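Local coordinates for protein EpsJ (PDB 2RET) that is a minor pseudopilin of the type 2 secretion system that pairs with EpsI and probably forms part of the pseudopilus used in protein export, at residues B[35-40]-B[49-54]; B[68-73]-B[86-91]. All blocks are in the same frame, centred on the assembly; numbering follows the deposited sequence.

How the interactions relate
Interaction 1 (35-40 with 49-54) and interaction 2 (68-73 with 86-91) follow one another along the chain, and their centres lie about 9 Å apart. Strands 49-56, 64-74 and 79-93 are consecutive neighbours in one antiparallel sheet, so both contacts belong to the same sheet. The segment 35-40, which follows the long helix 10-32, also links them directly: Ala36 N lies 3.0 Å from Ala69 O, a probable hydrogen bond, and Ile35 CG1 packs 3.8 Å from Phe68 CE2. Thr40 CG2 meets Lys87 CD at 3.8 Å, reaching the second strand of interaction 2. The segment 35-40 thus touches both strands of interaction 2 as well as its own partner 49-54.

Interaction 1 of 2, residues B[35-40]-B[49-54]; sequences IALRQT and KKLLHW
Thr40 meets His53 at the edge of the imidazole, its OG1 near the ring plane and 3.0 Å from NE2 in a hydrogen bond whose direction the heavy atoms leave open. The chi1 of 37° sets OG1 between the backbone N and the carbonyl carbon of Thr40, while CG2 turns away from that carbonyl carbon. Over one face of the same ring lies CB of Lys50, 3.5 Å above the plane but shifted to the rim. The backbones of Thr40 and Lys50 form an antiparallel hydrogen-bonded pair: Thr40 N reaches Lys50 O at 2.8 Å and 171°, and Lys50 N returns to Thr40 O at 2.8 Å. Gln39 and Lys49 run across one another at about a right angle, touching through their CB atoms at 3.8 Å; the Gln39 amide nitrogen turns elsewhere, to the carbonyl of Glu142. Leu51 sends its CD2 branch against the backbone N of Arg38, and its CD1 to Leu37 CD1 at 3.8 Å. In the conformer described, Arg38 NH1 donates a hydrogen bond to Gln39 O at 3.0 Å, the oxygen lying close to the guanidinium plane, and makes a salt bridge to Asp106. Leu37 is the centre of an inverse gamma turn. Two waters join the segments: one hydrogen-bonds to Ala36 O and Leu51 O, the other to Arg38 O and Leu51 O. The segment leaving the helix is therefore joined to strand 49-56 by two straight backbone bonds, with Thr40 in the outermost strand of the sheet within this chain, the carbonyls of Ala36, Arg38 and Leu51 in reach of two shared waters, and the leucine branches packed alongside.

Interaction 2 of 2, residues B[68-73]-B[86-91]; sequences FARLGW and TKVGYR
Leu71 O is gripped side-on by the Arg70 guanidinium, NH2 at 2.7 Å and NE at 3.0 Å. NH2 lies in the carbonyl plane, whereas NE stands above it, and a bend at chi3 (-75°) folds the arginine back to this oxygen. Its remaining NH1 forms a salt bridge with Asp31 of the helix 10-32. Alongside, Arg70 and Thr86 point the same way, with Arg70 CG 3.4 Å from Thr86 OG1, and Val88 CG1 packs against Arg70 CD at 3.6 Å. Strands 64-74 and 79-93 form an antiparallel beta hairpin here: Phe68 with Val88 and Arg70 with Thr86 are hydrogen-bonded pairs, Ala69 with Lys87 the non-hydrogen-bonded pair between them. Val88 N donates to Phe68 O at 3.0 Å and 173°, and Thr86 N to Arg70 O at 2.8 Å. Farther along, Gly72 and Trp73 both face Glu84 in a classic beta bulge. Val88 CG2 sits over one face of the Phe68 ring, closest to CE2 at 3.2 Å, and Phe32 of the helix meets the same ring. Lys87, on the side of the sheet shared with Ala69, carries its amine to Pro105 O and makes a cation-pi interaction with Trp102.

Interaction 1 of 2, residues B[35-40]-B[49-54]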
loop_
_atom_site.group_PDB
_atom_site.type_symbol
_atom_site.label_atom_id
_atom_site.label_comp_id
_atom_site.label_asym_id
_atom_site.label_seq_id
_atom_site.Cartn_x
_atom_site.Cartn_y
_atom_site.Cartn_z
ATOM N N ILE B 35 -13.697 0.366 -9.967
ATOM C CA ILE B 35 -13.857 -0.945 -10.615
ATOM C C ILE B 35 -12.735 -1.887 -10.162
ATOM O O ILE B 35 -11.568 -1.498 -10.139
ATOM C CB ILE B 35 -13.852 -0.838 -12.177
ATOM C CG1 ILE B 35 -15.067 -0.030 -12.645
ATOM C CG2 ILE B 35 -13.871 -2.245 -12.845
ATOM C CD1 ILE B 35 -15.271 -0.018 -14.204
ATOM N N ALA B 36 -13.101 -3.125 -9.826
ATOM C CA ALA B 36 -12.155 -4.079 -9.277
ATOM C C ALA B 36 -11.836 -5.214 -10.275
ATOM O O ALA B 36 -12.696 -5.682 -11.025
ATOM C CB ALA B 36 -12.665 -4.624 -7.930
ATOM N N LEU B 37 -10.569 -5.611 -10.276
ATOM C CA LEU B 37 -10.043 -6.743 -11.016
ATOM C C LEU B 37 -10.480 -8.026 -10.314
ATOM O O LEU B 37 -9.708 -8.690 -9.638
ATOM C CB LEU B 37 -8.508 -6.620 -11.117
ATOM C CG LEU B 37 -7.788 -7.438 -12.197
ATOM C CD1 LEU B 37 -8.336 -7.114 -13.565
ATOM C CD2 LEU B 37 -6.258 -7.179 -12.111
ATOM N N ARG B 38 -11.755 -8.358 -10.491
ATOM C CA ARG B 38 -12.407 -9.468 -9.793
ATOM C C ARG B 38 -13.519 -9.969 -10.707
ATOM O O ARG B 38 -14.434 -9.225 -11.043
ATOM C CB ARG B 38 -12.930 -8.995 -8.414
ATOM C CG ARG B 38 -14.027 -9.836 -7.717
ATOM C CD ARG B 38 -13.626 -11.281 -7.492
ATOM N NE ARG B 38 -14.107 -11.867 -6.226
ATOM C CZ ARG B 38 -15.154 -12.685 -6.081
ATOM N NH1 ARG B 38 -15.909 -13.030 -7.117
ATOM N NH2 ARG B 38 -15.455 -13.165 -4.875
ATOM N N GLN B 39 -13.402 -11.212 -11.150
ATOM C CA GLN B 39 -14.409 -11.812 -12.027
ATOM C C GLN B 39 -15.697 -12.130 -11.258
ATOM O O GLN B 39 -15.652 -12.519 -10.086
ATOM C CB GLN B 39 -13.876 -13.087 -12.660
ATOM C CG GLN B 39 -12.917 -12.839 -13.797
ATOM C CD GLN B 39 -12.254 -14.109 -14.272
ATOM O OE1 GLN B 39 -12.201 -15.085 -13.550
ATOM N NE2 GLN B 39 -11.740 -14.096 -15.490
ATOM N N THR B 40 -16.834 -11.958 -11.936
ATOM C CA THR B 40 -18.153 -12.196 -11.359
ATOM C C THR B 40 -18.932 -13.138 -12.296
ATOM O O THR B 40 -18.680 -13.172 -13.502
ATOM C CB THR B 40 -18.887 -10.848 -11.096
ATOM O OG1 THR B 40 -18.588 -9.903 -12.133
ATOM C CG2 THR B 40 -18.394 -10.234 -9.805
ATOM N N LYS B 49 -17.527 -16.865 -15.813
ATOM C CA LYS B 49 -17.333 -15.604 -15.107
ATOM C C LYS B 49 -16.845 -14.567 -16.099
ATOM O O LYS B 49 -16.301 -14.924 -17.138
ATOM C CB LYS B 49 -16.300 -15.761 -13.983
ATOM C CG LYS B 49 -16.369 -17.076 -13.228
ATOM C CD LYS B 49 -15.462 -17.094 -11.995
ATOM C CE LYS B 49 -16.057 -16.296 -10.827
ATOM N NZ LYS B 49 -15.668 -16.894 -9.499
ATOM N N LYS B 50 -17.045 -13.294 -15.773
ATOM C CA LYS B 50 -16.479 -12.172 -16.535
ATOM C C LYS B 50 -15.997 -11.068 -15.593
ATOM O O LYS B 50 -16.521 -10.883 -14.500
ATOM C CB LYS B 50 -17.499 -11.565 -17.510
ATOM C CG LYS B 50 -17.938 -12.427 -18.687
ATOM C CD LYS B 50 -18.915 -11.650 -19.574
ATOM C CE LYS B 50 -19.619 -12.534 -20.588
ATOM N NZ LYS B 50 -20.551 -13.574 -20.003
ATOM N N LEU B 51 -14.993 -10.335 -16.057
ATOM C CA LEU B 51 -14.575 -9.075 -15.443
ATOM C C LEU B 51 -15.645 -7.949 -15.597
ATOM O O LEU B 51 -16.026 -7.328 -14.616
ATOM C CB LEU B 51 -13.232 -8.640 -16.020
ATOM C CG LEU B 51 -12.016 -9.172 -15.278
ATOM C CD1 LEU B 51 -10.757 -8.752 -16.045
ATOM C CD2 LEU B 51 -11.984 -8.703 -13.792
ATOM N N LEU B 52 -16.100 -7.709 -16.828
ATOM C CA LEU B 52 -17.142 -6.704 -17.152
ATOM C C LEU B 52 -18.244 -7.382 -17.968
ATOM O O LEU B 52 -17.963 -8.028 -18.966
ATOM C CB LEU B 52 -16.624 -5.519 -17.986
ATOM C CG LEU B 52 -15.642 -4.477 -17.414
ATOM C CD1 LEU B 52 -14.823 -3.839 -18.556
ATOM C CD2 LEU B 52 -16.339 -3.405 -16.618
ATOM N N HIS B 53 -19.485 -7.220 -17.523
ATOM C CA HIS B 53 -20.632 -7.769 -18.203
ATOM C C HIS B 53 -21.314 -6.584 -18.885
ATOM O O HIS B 53 -21.553 -5.566 -18.275
ATOM C CB HIS B 53 -21.604 -8.459 -17.218
ATOM C CG HIS B 53 -20.955 -9.463 -16.316
ATOM N ND1 HIS B 53 -21.021 -10.827 -16.535
ATOM C CD2 HIS B 53 -20.226 -9.296 -15.189
ATOM C CE1 HIS B 53 -20.368 -11.448 -15.572
ATOM N NE2 HIS B 53 -19.879 -10.541 -14.743
ATOM N N TRP B 54 -21.608 -6.757 -20.157
ATOM C CA TRP B 54 -22.070 -5.677 -21.024
ATOM C C TRP B 54 -22.881 -6.296 -22.166
ATOM O O TRP B 54 -22.326 -6.915 -23.062
ATOM C CB TRP B 54 -20.903 -4.859 -21.585
ATOM C CG TRP B 54 -21.322 -3.834 -22.634
ATOM C CD1 TRP B 54 -20.939 -3.802 -23.963
ATOM C CD2 TRP B 54 -22.167 -2.701 -22.446
ATOM N NE1 TRP B 54 -21.508 -2.722 -24.598
ATOM C CE2 TRP B 54 -22.266 -2.033 -23.689
ATOM C CE3 TRP B 54 -22.870 -2.194 -21.356
ATOM C CZ2 TRP B 54 -23.038 -0.906 -23.862
ATOM C CZ3 TRP B 54 -23.612 -1.063 -21.516
ATOM C CH2 TRP B 54 -23.695 -0.419 -22.758
HETATM O O HOH W 1 -15.038 -5.906 -12.560
HETATM O O HOH W 2 -16.745 -8.334 -12.377
#

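Interaction 2 of 2, residues B[68-73]-B[86-91]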
loop_
_atom_site.group_PDB
_atom_site.type_symbol
_atom_site.label_atom_id
_atom_site.label_comp_id
_atom_site.label_asym_id
_atom_site.label_seq_id
_atom_site.Cartn_x
_atom_site.Cartn_y
_atom_site.Cartn_z
ATOM N N PHE B 68 -20.349 -5.142 -12.941
ATOM C CA PHE B 68 -18.951 -5.293 -12.550
ATOM C C PHE B 68 -18.746 -5.332 -11.014
ATOM O O PHE B 68 -19.605 -4.904 -10.233
ATOM C CB PHE B 68 -18.089 -4.183 -13.205
ATOM C CG PHE B 68 -18.567 -2.765 -12.926
ATOM C CD1 PHE B 68 -19.399 -2.100 -13.831
ATOM C CD2 PHE B 68 -18.157 -2.081 -11.782
ATOM C CE1 PHE B 68 -19.828 -0.797 -13.590
ATOM C CE2 PHE B 68 -18.570 -0.782 -11.531
ATOM C CZ PHE B 68 -19.402 -0.134 -12.415
ATOM N N ALA B 69 -17.594 -5.856 -10.594
ATOM C CA ALA B 69 -17.164 -5.813 -9.177
ATOM C C ALA B 69 -16.574 -4.450 -8.884
ATOM O O ALA B 69 -15.981 -3.844 -9.738
ATOM C CB ALA B 69 -16.151 -6.934 -8.905
ATOM N N ARG B 70 -16.770 -3.918 -7.682
ATOM C CA ARG B 70 -16.106 -2.694 -7.327
ATOM C C ARG B 70 -15.542 -2.757 -5.900
ATOM O O ARG B 70 -16.063 -3.524 -5.066
ATOM C CB ARG B 70 -17.047 -1.479 -7.532
ATOM C CG ARG B 70 -18.297 -1.432 -6.667
ATOM C CD ARG B 70 -18.747 -0.009 -6.435
ATOM N NE ARG B 70 -17.903 0.643 -5.478
ATOM C CZ ARG B 70 -18.203 1.722 -4.744
ATOM N NH1 ARG B 70 -19.344 2.390 -4.851
ATOM N NH2 ARG B 70 -17.299 2.168 -3.905
ATOM N N LEU B 71 -14.477 -1.978 -5.643
ATOM C CA LEU B 71 -14.015 -1.723 -4.278
ATOM C C LEU B 71 -15.128 -1.010 -3.511
ATOM O O LEU B 71 -15.490 0.109 -3.838
ATOM C CB LEU B 71 -12.691 -0.899 -4.232
ATOM C CG LEU B 71 -12.157 -0.572 -2.808
ATOM C CD1 LEU B 71 -11.991 -1.808 -1.873
ATOM C CD2 LEU B 71 -10.826 0.234 -2.841
ATOM N N GLY B 72 -15.714 -1.684 -2.536
ATOM C CA GLY B 72 -16.732 -1.085 -1.672
ATOM C C GLY B 72 -16.136 -0.247 -0.551
ATOM O O GLY B 72 -16.567 0.878 -0.317
ATOM N N TRP B 73 -15.117 -0.782 0.114
ATOM C CA TRP B 73 -14.376 -0.086 1.184
ATOM C C TRP B 73 -13.104 -0.866 1.632
ATOM O O TRP B 73 -12.973 -2.048 1.346
ATOM C CB TRP B 73 -15.265 0.162 2.419
ATOM C CG TRP B 73 -15.962 -1.052 2.965
ATOM C CD1 TRP B 73 -15.458 -1.951 3.847
ATOM C CD2 TRP B 73 -17.316 -1.458 2.711
ATOM N NE1 TRP B 73 -16.387 -2.915 4.135
ATOM C CE2 TRP B 73 -17.538 -2.646 3.442
ATOM C CE3 TRP B 73 -18.360 -0.937 1.923
ATOM C CZ2 TRP B 73 -18.750 -3.335 3.416
ATOM C CZ3 TRP B 73 -19.579 -1.633 1.888
ATOM C CH2 TRP B 73 -19.758 -2.824 2.647
ATOM N N THR B 86 -17.620 -5.335 -3.574
ATOM C CA THR B 86 -19.073 -5.427 -3.767
ATOM C C THR B 86 -19.346 -5.553 -5.251
ATOM O O THR B 86 -18.430 -5.671 -6.041
ATOM C CB THR B 86 -19.806 -4.190 -3.199
ATOM O OG1 THR B 86 -19.313 -3.001 -3.840
ATOM C CG2 THR B 86 -19.640 -4.112 -1.636
ATOM N N LYS B 87 -20.601 -5.581 -5.657
ATOM C CA LYS B 87 -20.920 -5.750 -7.081
ATOM C C LYS B 87 -22.031 -4.760 -7.403
ATOM O O LYS B 87 -22.919 -4.544 -6.577
ATOM C CB LYS B 87 -21.311 -7.209 -7.345
ATOM C CG LYS B 87 -21.700 -7.557 -8.765
ATOM C CD LYS B 87 -21.896 -9.021 -8.942
ATOM C CE LYS B 87 -23.207 -9.529 -8.401
ATOM N NZ LYS B 87 -23.216 -11.012 -8.490
ATOM N N VAL B 88 -21.916 -4.083 -8.546
ATOM C CA VAL B 88 -22.875 -3.063 -8.960
ATOM C C VAL B 88 -23.238 -3.246 -10.466
ATOM O O VAL B 88 -22.469 -3.774 -11.235
ATOM C CB VAL B 88 -22.335 -1.619 -8.751
ATOM C CG1 VAL B 88 -21.899 -1.411 -7.311
ATOM C CG2 VAL B 88 -21.217 -1.319 -9.736
ATOM N N GLY B 89 -24.420 -2.817 -10.859
ATOM C CA GLY B 89 -24.741 -2.697 -12.271
ATOM C C GLY B 89 -25.634 -1.522 -12.603
ATOM O O GLY B 89 -26.142 -0.865 -11.739
ATOM N N TYR B 90 -25.779 -1.232 -13.888
ATOM C CA TYR B 90 -26.638 -0.130 -14.338
ATOM C C TYR B 90 -27.523 -0.682 -15.460
ATOM O O TYR B 90 -27.109 -1.563 -16.222
ATOM C CB TYR B 90 -25.803 1.075 -14.834
ATOM C CG TYR B 90 -25.121 1.858 -13.732
ATOM C CD1 TYR B 90 -23.981 1.382 -13.091
ATOM C CD2 TYR B 90 -25.649 3.064 -13.292
ATOM C CE1 TYR B 90 -23.396 2.110 -12.056
ATOM C CE2 TYR B 90 -25.070 3.765 -12.286
ATOM C CZ TYR B 90 -23.947 3.294 -11.675
ATOM O OH TYR B 90 -23.405 4.057 -10.680
ATOM N N ARG B 91 -28.736 -0.186 -15.520
ATOM C CA ARG B 91 -29.669 -0.571 -16.572
ATOM C C ARG B 91 -30.674 0.536 -16.783
ATOM O O ARG B 91 -30.785 1.447 -15.942
ATOM C CB ARG B 91 -30.402 -1.838 -16.152
ATOM C CG ARG B 91 -31.200 -1.642 -14.916
ATOM C CD ARG B 91 -32.015 -2.807 -14.585
ATOM N NE ARG B 91 -33.019 -2.455 -13.591
ATOM C CZ ARG B 91 -33.459 -3.289 -12.650
ATOM N NH1 ARG B 91 -32.987 -4.529 -12.561
ATOM N NH2 ARG B 91 -34.374 -2.884 -11.784
#